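Local coordinates for protein toll (Drosophila melanogaster, PDB 4LXR) that serves as the cell-surface receptor for the cleaved cytokine spaetzle C-106, switching on Toll signalling in dorsal-ventral patterning of the embryo and in antifungal immunity, at residues L233-I247 against F254-K266. Residues are numbered along the deposited sequence; the frame is centred on the assembly and turned at random.
Sequences LPHDVFAHLTNVTDI and FRSLPQGLFDHNK. With NAG (2-acetamido-2-deoxy-beta-D-glucopyranose), chain J.
Asn265 reaches into the turns of 238-244 and gives both N-H groups of its amide to backbone carbonyls: Asn265 ND2 lies 2.9 Å from Phe238 O and 2.9 Å from Leu241 O. Both acceptors sit close to the amide plane, whereas the donor stands above each carbonyl plane; Leu241 N reaches Phe238 O, and Val244 N Leu241 O, from the opposite face. A chi1 of -43° swings the amide beside its backbone N toward these turns, and Asn265 ND2 also packs 3.6 Å from Val244 CG1. With an alanine in its place, both carbonyls would probably keep only the N-H donors of their own turns, and the spot beside Val244 CG1 would be less filled.

Apolar packing continues beside the amide. Phe238 and Phe262, equivalent in consecutive LPxxxF repeats and consistent with a phenylalanine spine, run side by side, Phe238 CE2 4.1 Å from Phe262 CE1; Ile247 CD1 is 3.8 Å from Phe262 CE1. Val237 CG1 sits over the centre of the Phe238 ring and touches Leu261 CD1 at 3.9 Å. Farther along, Leu233 CG meets the edge of Phe254 at CE1, while the Pro258 ring carbon CG lies 3.3 Å from the backbone Leu233 O.

Waters join Leu233 N to Ser256 O, and Thr242 O to His264 O and Lys266 N. At the Thr242 end, OG1 shares a hydrogen bond with O6 of the N-acetylglucosamine on Asn243.

In this leucine-rich repeat solenoid, 233-247 carries LRR 4 into LRR 5, its turns stacking on those of 254-266. Val244 and Ile247 rest on Ile223 of strand 222-224, and Phe262 on Val271 of strand 270-273.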
ATOM      1  N   LEU A 233      24.497  -5.804 -33.362  1.00 29.98           N
ATOM      2  CA  LEU A 233      25.892  -5.721 -32.944  1.00 32.09           C
ATOM      3  C   LEU A 233      26.652  -6.856 -33.600  1.00 31.35           C
ATOM      4  O   LEU A 233      26.148  -7.981 -33.656  1.00 30.29           O
ATOM      5  CB  LEU A 233      26.018  -5.820 -31.415  1.00 27.17           C
ATOM      6  CG  LEU A 233      25.788  -4.556 -30.587  1.00 26.36           C
ATOM      7  CD1 LEU A 233      25.920  -4.883 -29.124  1.00 24.35           C
ATOM      8  CD2 LEU A 233      26.754  -3.443 -30.955  1.00 28.45           C
ATOM      9  N   PRO A 234      27.866  -6.574 -34.105  1.00 35.74           N
ATOM     10  CA  PRO A 234      28.688  -7.689 -34.595  1.00 37.22           C
ATOM     11  C   PRO A 234      29.049  -8.602 -33.421  1.00 32.98           C
ATOM     12  O   PRO A 234      29.180  -8.113 -32.298  1.00 27.54           O
ATOM     13  CB  PRO A 234      29.949  -6.999 -35.153  1.00 33.09           C
ATOM     14  CG  PRO A 234      29.629  -5.523 -35.204  1.00 34.17           C
ATOM     15  CD  PRO A 234      28.584  -5.289 -34.139  1.00 35.74           C
ATOM     16  N   HIS A 235      29.215  -9.894 -33.678  1.00 38.50           N
ATOM     17  CA  HIS A 235      29.461 -10.870 -32.622  1.00 36.70           C
ATOM     18  C   HIS A 235      30.759 -10.634 -31.841  1.00 41.86           C
ATOM     19  O   HIS A 235      30.907 -11.098 -30.706  1.00 40.80           O
ATOM     20  CB  HIS A 235      29.479 -12.275 -33.217  1.00 32.32           C
ATOM     21  CG  HIS A 235      30.770 -12.632 -33.891  1.00 45.04           C
ATOM     22  ND1 HIS A 235      31.852 -13.140 -33.205  1.00 49.31           N
ATOM     23  CD2 HIS A 235      31.146 -12.569 -35.192  1.00 42.16           C
ATOM     24  CE1 HIS A 235      32.841 -13.370 -34.053  1.00 50.17           C
ATOM     25  NE2 HIS A 235      32.440 -13.028 -35.264  1.00 42.03           N
ATOM     26  N   ASP A 236      31.703  -9.930 -32.454  1.00 37.23           N
ATOM     27  CA  ASP A 236      32.988  -9.692 -31.816  1.00 32.92           C
ATOM     28  C   ASP A 236      33.187  -8.245 -31.350  1.00 29.18           C
ATOM     29  O   ASP A 236      34.318  -7.839 -31.088  1.00 32.32           O
ATOM     30  CB  ASP A 236      34.142 -10.123 -32.756  1.00 34.55           C
ATOM     31  CG  ASP A 236      34.143  -9.370 -34.088  1.00 39.29           C
ATOM     32  OD1 ASP A 236      33.355  -8.415 -34.259  1.00 33.31           O
ATOM     33  OD2 ASP A 236      34.952  -9.728 -34.971  1.00 47.49           O
ATOM     34  N   VAL A 237      32.099  -7.475 -31.238  1.00 30.67           N
ATOM     35  CA  VAL A 237      32.201  -6.062 -30.866  1.00 31.26           C
ATOM     36  C   VAL A 237      32.935  -5.824 -29.544  1.00 33.23           C
ATOM     37  O   VAL A 237      33.587  -4.790 -29.369  1.00 31.96           O
ATOM     38  CB  VAL A 237      30.817  -5.354 -30.798  1.00 27.08           C
ATOM     39  CG1 VAL A 237      29.927  -5.955 -29.696  1.00 22.30           C
ATOM     40  CG2 VAL A 237      30.999  -3.837 -30.574  1.00 24.29           C
ATOM     41  N   PHE A 238      32.831  -6.781 -28.621  1.00 31.59           N
ATOM     42  CA  PHE A 238      33.394  -6.620 -27.280  1.00 26.83           C
ATOM     43  C   PHE A 238      34.667  -7.458 -27.087  1.00 30.65           C
ATOM     44  O   PHE A 238      35.149  -7.615 -25.966  1.00 32.02           O
ATOM     45  CB  PHE A 238      32.354  -7.031 -26.213  1.00 22.70           C
ATOM     46  CG  PHE A 238      31.062  -6.234 -26.253  1.00 24.23           C
ATOM     47  CD1 PHE A 238      31.076  -4.849 -26.257  1.00 27.25           C
ATOM     48  CD2 PHE A 238      29.834  -6.884 -26.264  1.00 28.87           C
ATOM     49  CE1 PHE A 238      29.880  -4.119 -26.268  1.00 25.70           C
ATOM     50  CE2 PHE A 238      28.632  -6.167 -26.295  1.00 24.83           C
ATOM     51  CZ  PHE A 238      28.658  -4.784 -26.303  1.00 26.16           C
ATOM     52  N   ALA A 239      35.207  -8.003 -28.174  1.00 34.02           N
ATOM     53  CA  ALA A 239      36.363  -8.899 -28.088  1.00 31.73           C
ATOM     54  C   ALA A 239      37.542  -8.355 -27.289  1.00 29.26           C
ATOM     55  O   ALA A 239      38.242  -9.112 -26.623  1.00 30.00           O
ATOM     56  CB  ALA A 239      36.822  -9.318 -29.466  1.00 34.76           C
ATOM     57  N   HIS A 240      37.778  -7.051 -27.364  1.00 26.10           N
ATOM     58  CA  HIS A 240      38.940  -6.480 -26.684  1.00 32.04           C
ATOM     59  C   HIS A 240      38.675  -6.134 -25.216  1.00 32.12           C
ATOM     60  O   HIS A 240      39.608  -5.891 -24.459  1.00 31.01           O
ATOM     61  CB  HIS A 240      39.438  -5.243 -27.434  1.00 34.16           C
ATOM     62  CG  HIS A 240      40.125  -5.563 -28.722  1.00 41.10           C
ATOM     63  ND1 HIS A 240      39.978  -4.796 -29.856  1.00 50.35           N
ATOM     64  CD2 HIS A 240      40.973  -6.564 -29.051  1.00 41.14           C
ATOM     65  CE1 HIS A 240      40.705  -5.313 -30.832  1.00 49.86           C
ATOM     66  NE2 HIS A 240      41.316  -6.388 -30.369  1.00 41.08           N
ATOM     67  N   LEU A 241      37.405  -6.106 -24.825  1.00 26.71           N
ATOM     68  CA  LEU A 241      37.028  -5.791 -23.448  1.00 25.39           C
ATOM     69  C   LEU A 241      37.128  -7.038 -22.583  1.00 32.39           C
ATOM     70  O   LEU A 241      36.130  -7.481 -22.027  1.00 32.49           O
ATOM     71  CB  LEU A 241      35.600  -5.237 -23.400  1.00 20.92           C
ATOM     72  CG  LEU A 241      35.384  -3.920 -24.145  1.00 25.56           C
ATOM     73  CD1 LEU A 241      33.904  -3.553 -24.259  1.00 23.51           C
ATOM     74  CD2 LEU A 241      36.152  -2.795 -23.466  1.00 23.87           C
ATOM     75  N   THR A 242      38.326  -7.604 -22.468  1.00 35.18           N
ATOM     76  CA  THR A 242      38.480  -8.905 -21.824  1.00 39.16           C
ATOM     77  C   THR A 242      38.246  -8.888 -20.319  1.00 32.20           C
ATOM     78  O   THR A 242      37.936  -9.923 -19.732  1.00 33.05           O
ATOM     79  CB  THR A 242      39.852  -9.538 -22.122  1.00 40.89           C
ATOM     80  OG1 THR A 242      40.888  -8.614 -21.772  1.00 42.10           O
ATOM     81  CG2 THR A 242      39.958  -9.887 -23.599  1.00 38.70           C
ATOM     82  N   ASN A 243      38.396  -7.725 -19.696  1.00 32.75           N
ATOM     83  CA  ASN A 243      38.183  -7.606 -18.259  1.00 34.35           C
ATOM     84  C   ASN A 243      36.837  -6.980 -17.864  1.00 26.91           C
ATOM     85  O   ASN A 243      36.586  -6.715 -16.683  1.00 26.14           O
ATOM     86  CB  ASN A 243      39.343  -6.829 -17.623  1.00 38.97           C
ATOM     87  CG  ASN A 243      40.643  -7.617 -17.632  1.00 42.05           C
ATOM     88  OD1 ASN A 243      40.642  -8.822 -17.395  1.00 45.49           O
ATOM     89  ND2 ASN A 243      41.753  -6.940 -17.919  1.00 60.00           N
ATOM     90  N   VAL A 244      35.974  -6.731 -18.843  1.00 24.25           N
ATOM     91  CA  VAL A 244      34.696  -6.082 -18.547  1.00 25.84           C
ATOM     92  C   VAL A 244      33.823  -6.945 -17.612  1.00 22.53           C
ATOM     93  O   VAL A 244      33.756  -8.163 -17.752  1.00 27.45           O
ATOM     94  CB  VAL A 244      33.938  -5.675 -19.835  1.00 26.32           C
ATOM     95  CG1 VAL A 244      33.334  -6.903 -20.564  1.00 21.51           C
ATOM     96  CG2 VAL A 244      32.873  -4.651 -19.512  1.00 19.16           C
ATOM     97  N   THR A 245      33.216  -6.311 -16.616  1.00 20.71           N
ATOM     98  CA  THR A 245      32.341  -7.012 -15.679  1.00 24.39           C
ATOM     99  C   THR A 245      30.872  -6.574 -15.770  1.00 26.23           C
ATOM    100  O   THR A 245      29.976  -7.296 -15.325  1.00 27.77           O
ATOM    101  CB  THR A 245      32.809  -6.820 -14.238  1.00 21.99           C
ATOM    102  OG1 THR A 245      32.589  -5.456 -13.852  1.00 20.93           O
ATOM    103  CG2 THR A 245      34.312  -7.183 -14.097  1.00 23.63           C
ATOM    104  N   ASP A 246      30.618  -5.383 -16.301  1.00 25.80           N
ATOM    105  CA  ASP A 246      29.238  -4.896 -16.417  1.00 22.78           C
ATOM    106  C   ASP A 246      28.994  -4.345 -17.816  1.00 23.77           C
ATOM    107  O   ASP A 246      29.732  -3.481 -18.297  1.00 22.32           O
ATOM    108  CB  ASP A 246      28.908  -3.792 -15.392  1.00 24.30           C
ATOM    109  CG  ASP A 246      28.880  -4.298 -13.942  1.00 45.76           C
ATOM    110  OD1 ASP A 246      29.851  -4.953 -13.502  1.00 50.13           O
ATOM    111  OD2 ASP A 246      27.879  -4.032 -13.231  1.00 56.54           O
ATOM    112  N   ILE A 247      27.940  -4.843 -18.454  1.00 18.14           N
ATOM    113  CA  ILE A 247      27.543  -4.377 -19.756  1.00 19.57           C
ATOM    114  C   ILE A 247      26.074  -3.995 -19.755  1.00 24.75           C
ATOM    115  O   ILE A 247      25.216  -4.777 -19.321  1.00 24.61           O
ATOM    116  CB  ILE A 247      27.812  -5.446 -20.827  1.00 21.63           C
ATOM    117  CG1 ILE A 247      29.322  -5.641 -21.009  1.00 21.17           C
ATOM    118  CG2 ILE A 247      27.186  -5.039 -22.128  1.00 17.02           C
ATOM    119  CD1 ILE A 247      29.706  -6.783 -21.982  1.00 18.73           C
ATOM    120  N   PHE A 254      17.199  -4.097 -30.765  1.00 27.02           N
ATOM    121  CA  PHE A 254      17.608  -5.417 -31.266  1.00 32.13           C
ATOM    122  C   PHE A 254      16.424  -6.277 -31.676  1.00 38.59           C
ATOM    123  O   PHE A 254      15.427  -6.359 -30.950  1.00 40.43           O
ATOM    124  CB  PHE A 254      18.412  -6.189 -30.219  1.00 28.39           C
ATOM    125  CG  PHE A 254      19.665  -5.490 -29.779  1.00 26.91           C
ATOM    126  CD1 PHE A 254      20.801  -5.484 -30.594  1.00 34.63           C
ATOM    127  CD2 PHE A 254      19.714  -4.845 -28.558  1.00 22.06           C
ATOM    128  CE1 PHE A 254      21.964  -4.844 -30.196  1.00 31.33           C
ATOM    129  CE2 PHE A 254      20.882  -4.202 -28.143  1.00 23.98           C
ATOM    130  CZ  PHE A 254      22.002  -4.202 -28.963  1.00 27.67           C
ATOM    131  N   ARG A 255      16.533  -6.939 -32.826  1.00 33.65           N
ATOM    132  CA  ARG A 255      15.554  -7.971 -33.165  1.00 38.16           C
ATOM    133  C   ARG A 255      16.161  -9.362 -32.999  1.00 40.91           C
ATOM    134  O   ARG A 255      15.439 -10.367 -32.969  1.00 39.74           O
ATOM    135  CB  ARG A 255      14.964  -7.747 -34.561  1.00 38.54           C
ATOM    136  CG  ARG A 255      14.366  -6.348 -34.712  1.00 40.66           C
ATOM    137  CD  ARG A 255      13.449  -6.239 -35.907  1.00 51.61           C
ATOM    138  NE  ARG A 255      12.084  -5.952 -35.476  1.00 57.69           N
ATOM    139  CZ  ARG A 255      11.529  -4.744 -35.509  1.00 55.79           C
ATOM    140  NH1 ARG A 255      12.222  -3.704 -35.972  1.00 43.91           N
ATOM    141  NH2 ARG A 255      10.277  -4.579 -35.085  1.00 55.82           N
ATOM    142  N   SER A 256      17.489  -9.396 -32.870  1.00 32.17           N
ATOM    143  CA  SER A 256      18.238 -10.606 -32.524  1.00 32.65           C
ATOM    144  C   SER A 256      19.607 -10.197 -31.975  1.00 37.06           C
ATOM    145  O   SER A 256      20.044  -9.061 -32.154  1.00 37.93           O
ATOM    146  CB  SER A 256      18.408 -11.504 -33.746  1.00 34.98           C
ATOM    147  OG  SER A 256      19.238 -10.879 -34.706  1.00 39.68           O
ATOM    148  N   LEU A 257      20.273 -11.107 -31.279  1.00 34.43           N
ATOM    149  CA  LEU A 257      21.653 -10.884 -30.867  1.00 25.75           C
ATOM    150  C   LEU A 257      22.436 -12.064 -31.413  1.00 35.72           C
ATOM    151  O   LEU A 257      21.899 -13.175 -31.479  1.00 38.53           O
ATOM    152  CB  LEU A 257      21.781 -10.816 -29.343  1.00 31.00           C
ATOM    153  CG  LEU A 257      21.268  -9.633 -28.521  1.00 29.98           C
ATOM    154  CD1 LEU A 257      21.540  -9.904 -27.044  1.00 29.40           C
ATOM    155  CD2 LEU A 257      21.911  -8.310 -28.904  1.00 24.80           C
ATOM    156  N   PRO A 258      23.695 -11.841 -31.829  1.00 35.37           N
ATOM    157  CA  PRO A 258      24.423 -12.971 -32.418  1.00 33.69           C
ATOM    158  C   PRO A 258      24.945 -13.920 -31.346  1.00 36.99           C
ATOM    159  O   PRO A 258      25.222 -13.496 -30.225  1.00 33.27           O
ATOM    160  CB  PRO A 258      25.579 -12.299 -33.159  1.00 34.62           C
ATOM    161  CG  PRO A 258      25.835 -11.046 -32.371  1.00 38.06           C
ATOM    162  CD  PRO A 258      24.486 -10.600 -31.836  1.00 34.49           C
ATOM    163  N   GLN A 259      25.037 -15.200 -31.690  1.00 35.66           N
ATOM    164  CA  GLN A 259      25.626 -16.190 -30.806  1.00 38.69           C
ATOM    165  C   GLN A 259      27.085 -15.825 -30.581  1.00 46.90           C
ATOM    166  O   GLN A 259      27.766 -15.396 -31.514  1.00 48.62           O
ATOM    167  CB  GLN A 259      25.532 -17.584 -31.429  1.00 37.23           C
ATOM    168  CG  GLN A 259      26.066 -18.689 -30.531  1.00 43.90           C
ATOM    169  CD  GLN A 259      25.801 -20.072 -31.092  1.00 58.48           C
ATOM    170  OE1 GLN A 259      25.206 -20.212 -32.157  1.00 62.20           O
ATOM    171  NE2 GLN A 259      26.242 -21.101 -30.376  1.00 60.35           N
ATOM    172  N   GLY A 260      27.566 -15.998 -29.353  1.00 44.39           N
ATOM    173  CA  GLY A 260      28.962 -15.734 -29.046  1.00 43.29           C
ATOM    174  C   GLY A 260      29.290 -14.280 -28.731  1.00 38.10           C
ATOM    175  O   GLY A 260      30.461 -13.919 -28.647  1.00 38.27           O
ATOM    176  N   LEU A 261      28.262 -13.448 -28.557  1.00 29.63           N
ATOM    177  CA  LEU A 261      28.457 -12.031 -28.211  1.00 34.12           C
ATOM    178  C   LEU A 261      29.333 -11.789 -26.971  1.00 33.67           C
ATOM    179  O   LEU A 261      30.002 -10.757 -26.881  1.00 30.44           O
ATOM    180  CB  LEU A 261      27.104 -11.318 -28.040  1.00 33.29           C
ATOM    181  CG  LEU A 261      27.113  -9.789 -27.863  1.00 25.01           C
ATOM    182  CD1 LEU A 261      27.756  -9.102 -29.047  1.00 23.26           C
ATOM    183  CD2 LEU A 261      25.689  -9.247 -27.634  1.00 25.20           C
ATOM    184  N   PHE A 262      29.330 -12.716 -26.011  1.00 35.97           N
ATOM    185  CA  PHE A 262      30.144 -12.527 -24.803  1.00 34.14           C
ATOM    186  C   PHE A 262      31.247 -13.558 -24.613  1.00 39.42           C
ATOM    187  O   PHE A 262      31.800 -13.674 -23.523  1.00 34.33           O
ATOM    188  CB  PHE A 262      29.274 -12.471 -23.542  1.00 36.08           C
ATOM    189  CG  PHE A 262      28.165 -11.467 -23.619  1.00 27.12           C
ATOM    190  CD1 PHE A 262      28.444 -10.124 -23.789  1.00 28.88           C
ATOM    191  CD2 PHE A 262      26.847 -11.868 -23.537  1.00 29.96           C
ATOM    192  CE1 PHE A 262      27.426  -9.199 -23.881  1.00 28.93           C
ATOM    193  CE2 PHE A 262      25.822 -10.951 -23.622  1.00 27.76           C
ATOM    194  CZ  PHE A 262      26.112  -9.610 -23.797  1.00 28.42           C
ATOM    195  N   ASP A 263      31.576 -14.291 -25.674  1.00 39.40           N
ATOM    196  CA  ASP A 263      32.548 -15.378 -25.584  1.00 39.80           C
ATOM    197  C   ASP A 263      33.933 -14.946 -25.117  1.00 39.37           C
ATOM    198  O   ASP A 263      34.641 -15.724 -24.504  1.00 41.37           O
ATOM    199  CB  ASP A 263      32.669 -16.109 -26.926  1.00 44.49           C
ATOM    200  CG  ASP A 263      31.580 -17.138 -27.128  1.00 43.80           C
ATOM    201  OD1 ASP A 263      30.535 -17.051 -26.433  1.00 39.44           O
ATOM    202  OD2 ASP A 263      31.770 -18.027 -27.986  1.00 51.10           O
ATOM    203  N   HIS A 264      34.321 -13.711 -25.408  1.00 38.35           N
ATOM    204  CA  HIS A 264      35.631 -13.217 -24.979  1.00 38.34           C
ATOM    205  C   HIS A 264      35.573 -12.391 -23.701  1.00 34.08           C
ATOM    206  O   HIS A 264      36.591 -11.864 -23.246  1.00 39.22           O
ATOM    207  CB  HIS A 264      36.292 -12.416 -26.101  1.00 45.62           C
ATOM    208  CG  HIS A 264      36.578 -13.232 -27.321  1.00 55.47           C
ATOM    209  ND1 HIS A 264      35.869 -13.090 -28.495  1.00 59.81           N
ATOM    210  CD2 HIS A 264      37.471 -14.226 -27.537  1.00 60.57           C
ATOM    211  CE1 HIS A 264      36.329 -13.949 -29.388  1.00 66.46           C
ATOM    212  NE2 HIS A 264      37.299 -14.653 -28.830  1.00 65.83           N
ATOM    213  N   ASN A 265      34.384 -12.289 -23.115  1.00 26.17           N
ATOM    214  CA  ASN A 265      34.197 -11.528 -21.892  1.00 33.54           C
ATOM    215  C   ASN A 265      33.865 -12.451 -20.720  1.00 40.50           C
ATOM    216  O   ASN A 265      32.703 -12.539 -20.289  1.00 32.98           O
ATOM    217  CB  ASN A 265      33.085 -10.503 -22.090  1.00 33.59           C
ATOM    218  CG  ASN A 265      33.175  -9.807 -23.428  1.00 37.07           C
ATOM    219  OD1 ASN A 265      32.476 -10.164 -24.370  1.00 39.27           O
ATOM    220  ND2 ASN A 265      34.059  -8.815 -23.526  1.00 34.24           N
ATOM    221  N   LYS A 266      34.895 -13.127 -20.213  1.00 31.94           N
ATOM    222  CA  LYS A 266      34.751 -14.191 -19.213  1.00 30.40           C
ATOM    223  C   LYS A 266      34.869 -13.705 -17.766  1.00 33.27           C
ATOM    224  O   LYS A 266      35.082 -14.496 -16.845  1.00 31.65           O
ATOM    225  CB  LYS A 266      35.801 -15.283 -19.465  1.00 32.48           C
ATOM    226  CG  LYS A 266      35.510 -16.136 -20.683  1.00 38.19           C
ATOM    227  CD  LYS A 266      34.101 -16.742 -20.596  1.00 38.11           C
ATOM    228  CE  LYS A 266      33.902 -17.787 -21.686  1.00 44.97           C
ATOM    229  NZ  LYS A 266      32.463 -18.050 -21.916  1.00 52.25           N
TER
HETATM  230  C1  NAG J2013      42.900  -7.799 -18.096  1.00 53.93           C
HETATM  231  C2  NAG J2013      43.593  -8.473 -16.917  1.00 68.77           C
HETATM  232  C3  NAG J2013      44.944  -9.028 -17.344  1.00 71.40           C
HETATM  233  C4  NAG J2013      44.736 -10.011 -18.489  1.00 76.88           C
HETATM  234  C5  NAG J2013      44.008  -9.316 -19.640  1.00 69.51           C
HETATM  235  C6  NAG J2013      43.676 -10.253 -20.778  1.00 68.77           C
HETATM  236  C7  NAG J2013      43.105  -7.803 -14.624  1.00 83.72           C
HETATM  237  C8  NAG J2013      43.321  -6.787 -13.547  1.00 83.14           C
HETATM  238  N2  NAG J2013      43.725  -7.569 -15.784  1.00 75.51           N
HETATM  239  O3  NAG J2013      45.567  -9.674 -16.239  1.00 69.52           O
HETATM  240  O4  NAG J2013      45.976 -10.545 -18.945  1.00 83.75           O
HETATM  241  O5  NAG J2013      42.764  -8.754 -19.184  1.00 59.39           O
HETATM  242  O6  NAG J2013      43.587  -9.554 -22.012  1.00 66.32           O
HETATM  243  O7  NAG J2013      42.401  -8.795 -14.451  1.00 86.45           O
HETATM  244  O   HOH W   1      22.575  -8.024 -33.369  1.00 35.82           O
HETATM  245  O   HOH W   2      31.677  -9.349 -28.635  1.00 31.97           O
HETATM  246  O   HOH W   3      32.688 -13.883 -30.680  1.00 54.07           O
HETATM  247  O   HOH W   4      37.819 -12.660 -20.525  1.00 35.86           O